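Long-range contact in NAD(P)H dehydrogenase (quinone) (Deinococcus radiodurans, PDB 1YDG), which uses FMN to catalyse the reduction of quinones to quinols at the expense of NADH or NADPH, working as a homotetramer: residues L76-P87 and K112-S123. Residues are numbered along the deposited sequence; the frame is centred on the assembly and turned at random.
Sequences LEWAEAIVFSSP and KLANKTFSAMTS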
loop_
_atom_site.group_PDB
_atom_site.type_symbol
_atom_site.label_atom_id
_atom_site.label_comp_id
_atom_site.label_asym_id
_atom_site.label_seq_id
_atom_site.Cartn_x
_atom_site.Cartn_y
_atom_site.Cartn_z
ATOM N N LEU B 76 16.915 -9.875 -16.768
ATOM C CA LEU B 76 15.465 -10.079 -16.662
ATOM C C LEU B 76 14.852 -10.564 -17.978
ATOM O O LEU B 76 13.917 -11.348 -17.950
ATOM C CB LEU B 76 14.756 -8.827 -16.158
ATOM C CG LEU B 76 15.309 -8.214 -14.865
ATOM C CD1 LEU B 76 14.329 -7.235 -14.307
ATOM C CD2 LEU B 76 15.660 -9.253 -13.807
ATOM N N GLU B 77 15.378 -10.101 -19.121
ATOM C CA GLU B 77 14.952 -10.630 -20.423
ATOM C C GLU B 77 15.246 -12.129 -20.497
ATOM O O GLU B 77 14.444 -12.905 -21.015
ATOM C CB GLU B 77 15.636 -9.878 -21.566
ATOM C CG GLU B 77 15.300 -10.407 -22.970
ATOM C CD GLU B 77 15.925 -9.587 -24.120
ATOM O OE1 GLU B 77 16.355 -8.433 -23.902
ATOM O OE2 GLU B 77 15.975 -10.114 -25.265
ATOM N N TRP B 78 16.397 -12.528 -19.978
ATOM C CA TRP B 78 16.794 -13.927 -19.932
ATOM C C TRP B 78 15.923 -14.758 -18.986
ATOM O O TRP B 78 15.553 -15.887 -19.323
ATOM C CB TRP B 78 18.273 -14.047 -19.521
ATOM C CG TRP B 78 18.736 -15.434 -19.193
ATOM C CD1 TRP B 78 19.098 -16.396 -20.066
ATOM C CD2 TRP B 78 18.866 -16.007 -17.884
ATOM N NE1 TRP B 78 19.451 -17.546 -19.391
ATOM C CE2 TRP B 78 19.335 -17.322 -18.049
ATOM C CE3 TRP B 78 18.640 -15.525 -16.581
ATOM C CZ2 TRP B 78 19.573 -18.169 -16.975
ATOM C CZ3 TRP B 78 18.882 -16.361 -15.527
ATOM C CH2 TRP B 78 19.331 -17.675 -15.721
ATOM N N ALA B 79 15.624 -14.206 -17.811
ATOM C CA ALA B 79 14.927 -14.933 -16.758
ATOM C C ALA B 79 13.504 -15.317 -17.156
ATOM O O ALA B 79 12.828 -14.632 -17.906
ATOM C CB ALA B 79 14.905 -14.118 -15.460
ATOM N N GLU B 80 13.068 -16.445 -16.639
ATOM C CA GLU B 80 11.669 -16.805 -16.699
ATOM C C GLU B 80 11.045 -16.574 -15.330
ATOM O O GLU B 80 9.838 -16.385 -15.220
ATOM C CB GLU B 80 11.552 -18.244 -17.144
ATOM C CG GLU B 80 11.867 -18.412 -18.606
ATOM C CD GLU B 80 12.384 -19.782 -18.970
ATOM O OE1 GLU B 80 12.966 -20.468 -18.121
ATOM O OE2 GLU B 80 12.202 -20.180 -20.133
ATOM N N ALA B 81 11.888 -16.582 -14.298
ATOM C CA ALA B 81 11.466 -16.348 -12.935
ATOM C C ALA B 81 12.391 -15.333 -12.297
ATOM O O ALA B 81 13.596 -15.480 -12.354
ATOM C CB ALA B 81 11.479 -17.662 -12.164
ATOM N N ILE B 82 11.821 -14.298 -11.688
ATOM C CA ILE B 82 12.588 -13.233 -11.064
ATOM C C ILE B 82 12.338 -13.104 -9.573
ATOM O O ILE B 82 11.188 -13.095 -9.124
ATOM C CB ILE B 82 12.226 -11.870 -11.704
ATOM C CG1 ILE B 82 12.655 -11.854 -13.173
ATOM C CG2 ILE B 82 12.857 -10.716 -10.899
ATOM C CD1 ILE B 82 11.878 -10.867 -14.075
ATOM N N VAL B 83 13.415 -12.968 -8.803
ATOM C CA VAL B 83 13.298 -12.559 -7.407
ATOM C C VAL B 83 14.075 -11.277 -7.214
ATOM O O VAL B 83 15.231 -11.201 -7.634
ATOM C CB VAL B 83 13.843 -13.634 -6.411
ATOM C CG1 VAL B 83 13.830 -13.133 -4.973
ATOM C CG2 VAL B 83 13.081 -14.951 -6.523
ATOM N N PHE B 84 13.426 -10.298 -6.554
ATOM C CA PHE B 84 14.035 -9.032 -6.099
ATOM C C PHE B 84 14.134 -9.001 -4.572
ATOM O O PHE B 84 13.159 -9.315 -3.867
ATOM C CB PHE B 84 13.155 -7.833 -6.512
ATOM C CG PHE B 84 13.397 -7.329 -7.902
ATOM C CD1 PHE B 84 14.083 -8.090 -8.847
ATOM C CD2 PHE B 84 12.888 -6.108 -8.285
ATOM C CE1 PHE B 84 14.280 -7.614 -10.147
ATOM C CE2 PHE B 84 13.085 -5.629 -9.583
ATOM C CZ PHE B 84 13.771 -6.381 -10.502
ATOM N N SER B 85 15.298 -8.613 -4.080
ATOM C CA SER B 85 15.548 -8.457 -2.660
ATOM C C SER B 85 16.170 -7.097 -2.400
ATOM O O SER B 85 17.173 -6.731 -3.024
ATOM C CB SER B 85 16.460 -9.584 -2.154
ATOM O OG SER B 85 16.657 -9.489 -0.759
ATOM N N SER B 86 15.564 -6.336 -1.495
ATOM C CA SER B 86 16.121 -5.076 -1.049
ATOM C C SER B 86 15.929 -4.870 0.440
ATOM O O SER B 86 14.836 -5.114 0.928
ATOM C CB SER B 86 15.409 -3.921 -1.749
ATOM O OG SER B 86 15.924 -2.705 -1.289
ATOM N N PRO B 87 16.936 -4.320 1.139
ATOM C CA PRO B 87 16.621 -3.877 2.496
ATOM C C PRO B 87 15.630 -2.732 2.423
ATOM O O PRO B 87 15.527 -2.049 1.397
ATOM C CB PRO B 87 17.963 -3.408 3.071
ATOM C CG PRO B 87 18.879 -3.244 1.893
ATOM C CD PRO B 87 18.320 -3.998 0.738
ATOM N N LYS B 112 8.947 -7.214 -23.324
ATOM C CA LYS B 112 9.762 -8.394 -22.995
ATOM C C LYS B 112 9.888 -8.718 -21.493
ATOM O O LYS B 112 10.690 -9.582 -21.132
ATOM C CB LYS B 112 11.177 -8.256 -23.580
ATOM C CG LYS B 112 11.286 -8.560 -25.053
ATOM C CD LYS B 112 12.746 -8.599 -25.484
ATOM C CE LYS B 112 12.899 -8.760 -26.999
ATOM N NZ LYS B 112 14.331 -8.602 -27.443
ATOM N N LEU B 113 9.132 -8.029 -20.630
ATOM C CA LEU B 113 9.068 -8.371 -19.193
ATOM C C LEU B 113 7.815 -9.157 -18.846
ATOM O O LEU B 113 7.745 -9.774 -17.780
ATOM C CB LEU B 113 9.130 -7.121 -18.321
ATOM C CG LEU B 113 10.483 -6.435 -18.110
ATOM C CD1 LEU B 113 10.302 -5.157 -17.327
ATOM C CD2 LEU B 113 11.474 -7.331 -17.415
ATOM N N ALA B 114 6.837 -9.160 -19.758
ATOM C CA ALA B 114 5.538 -9.737 -19.496
ATOM C C ALA B 114 5.626 -11.222 -19.234
ATOM O O ALA B 114 6.476 -11.915 -19.794
ATOM C CB ALA B 114 4.606 -9.486 -20.650
ATOM N N ASN B 115 4.747 -11.690 -18.349
ATOM C CA ASN B 115 4.566 -13.108 -18.107
ATOM C C ASN B 115 5.699 -13.813 -17.342
ATOM O O ASN B 115 5.656 -15.016 -17.193
ATOM C CB ASN B 115 4.259 -13.840 -19.424
ATOM C CG ASN B 115 3.073 -13.228 -20.154
ATOM O OD1 ASN B 115 2.073 -12.876 -19.534
ATOM N ND2 ASN B 115 3.189 -13.082 -21.472
ATOM N N LYS B 116 6.668 -13.079 -16.808
ATOM C CA LYS B 116 7.701 -13.708 -15.996
ATOM C C LYS B 116 7.161 -13.793 -14.572
ATOM O O LYS B 116 6.392 -12.937 -14.156
ATOM C CB LYS B 116 8.991 -12.903 -16.051
ATOM C CG LYS B 116 9.637 -12.899 -17.411
ATOM C CD LYS B 116 10.625 -11.770 -17.570
ATOM C CE LYS B 116 11.060 -11.631 -19.042
ATOM N NZ LYS B 116 11.808 -12.822 -19.575
ATOM N N THR B 117 7.508 -14.840 -13.841
ATOM C CA THR B 117 7.095 -14.906 -12.435
ATOM C C THR B 117 7.971 -13.992 -11.615
ATOM O O THR B 117 9.120 -13.739 -11.971
ATOM C CB THR B 117 7.097 -16.302 -11.859
ATOM O OG1 THR B 117 8.415 -16.827 -11.894
ATOM C CG2 THR B 117 6.151 -17.224 -12.635
ATOM N N PHE B 118 7.404 -13.499 -10.524
ATOM C CA PHE B 118 8.018 -12.507 -9.682
ATOM C C PHE B 118 7.648 -12.721 -8.232
ATOM O O PHE B 118 6.468 -12.843 -7.901
ATOM C CB PHE B 118 7.538 -11.123 -10.051
ATOM C CG PHE B 118 8.226 -10.038 -9.287
ATOM C CD1 PHE B 118 9.450 -9.539 -9.728
ATOM C CD2 PHE B 118 7.687 -9.542 -8.106
ATOM C CE1 PHE B 118 10.108 -8.528 -9.015
ATOM C CE2 PHE B 118 8.333 -8.535 -7.387
ATOM C CZ PHE B 118 9.558 -8.034 -7.839
ATOM N N SER B 119 8.658 -12.731 -7.367
ATOM C CA SER B 119 8.435 -12.615 -5.922
ATOM C C SER B 119 9.550 -11.760 -5.332
ATOM O O SER B 119 10.510 -11.406 -6.027
ATOM C CB SER B 119 8.381 -13.989 -5.258
ATOM O OG SER B 119 9.668 -14.491 -4.999
ATOM N N ALA B 120 9.402 -11.384 -4.070
ATOM C CA ALA B 120 10.308 -10.423 -3.477
ATOM C C ALA B 120 10.656 -10.765 -2.034
ATOM O O ALA B 120 9.953 -11.521 -1.374
ATOM C CB ALA B 120 9.702 -9.021 -3.571
ATOM N N MET B 121 11.760 -10.196 -1.566
ATOM C CA MET B 121 12.290 -10.429 -0.221
ATOM C C MET B 121 12.845 -9.126 0.286
ATOM O O MET B 121 13.192 -8.229 -0.501
ATOM C CB MET B 121 13.426 -11.458 -0.211
ATOM C CG MET B 121 13.078 -12.822 -0.752
ATOM S SD MET B 121 14.433 -14.028 -0.625
ATOM C CE MET B 121 15.779 -13.175 -1.393
ATOM N N THR B 122 12.920 -9.007 1.602
ATOM C CA THR B 122 13.417 -7.789 2.210
ATOM C C THR B 122 14.023 -7.991 3.605
ATOM O O THR B 122 14.033 -9.101 4.154
ATOM C CB THR B 122 12.277 -6.735 2.256
ATOM O OG1 THR B 122 12.811 -5.436 2.537
ATOM C CG2 THR B 122 11.210 -7.127 3.291
ATOM N N SER B 123 14.518 -6.893 4.163
ATOM C CA SER B 123 14.936 -6.841 5.569
ATOM C C SER B 123 14.857 -5.444 6.167
ATOM O O SER B 123 14.861 -4.446 5.448
ATOM C CB SER B 123 16.370 -7.328 5.715
ATOM O OG SER B 123 17.224 -6.514 4.954
HETATM O O HOH W 1 15.622 -7.029 -26.158
HETATM O O HOH W 2 8.013 -17.037 -17.074
#
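Lys116 reaches the C-terminal end of helix 73-78, and its NZ donates to the O of Ala79, the first residue past the helix, at 2.7 Å, nearly in line with the carbonyl (C=O...N 168°). The same NZ also donates to Glu77 O at 3.0 Å, from well above that carbonyl's plane, and more weakly to Leu76 O. A bend at chi4 (-64°) turns the ammonium toward these three carbonyls, a position in which its charge would probably complement the helix C-terminus. A methionine in its place would probably leave these carbonyls without their shared donor and free the helix end to shift. Nearby, Lys112 NZ forms a salt bridge with Glu77 OE2 (3.1 Å), approaching from above the carboxylate plane. Beyond the helix, strands 81-87 and 117-123 run parallel, their axes nearly aligned, as neighbours in the central sheet of the flavodoxin-like fold; a ladder from Thr117 N to Glu80 O through Ser86 N to Met121 O fixes the register. On one face Phe118 turns its edge to the ring face of Phe84, planes at 75° and Phe118 CE1 3.7 Å from Phe84 CG, while Ile82 CG2 packs against Phe118 CD1 (3.8 Å). The other face, with Val83 and Met121, lies against helix 180-204; there Met121 CE sits 3.7 Å from Ser85 CB. At the C-terminal end Thr122 OG1 donates to Ser86 O at 2.6 Å, next to FMN-binding Ser123.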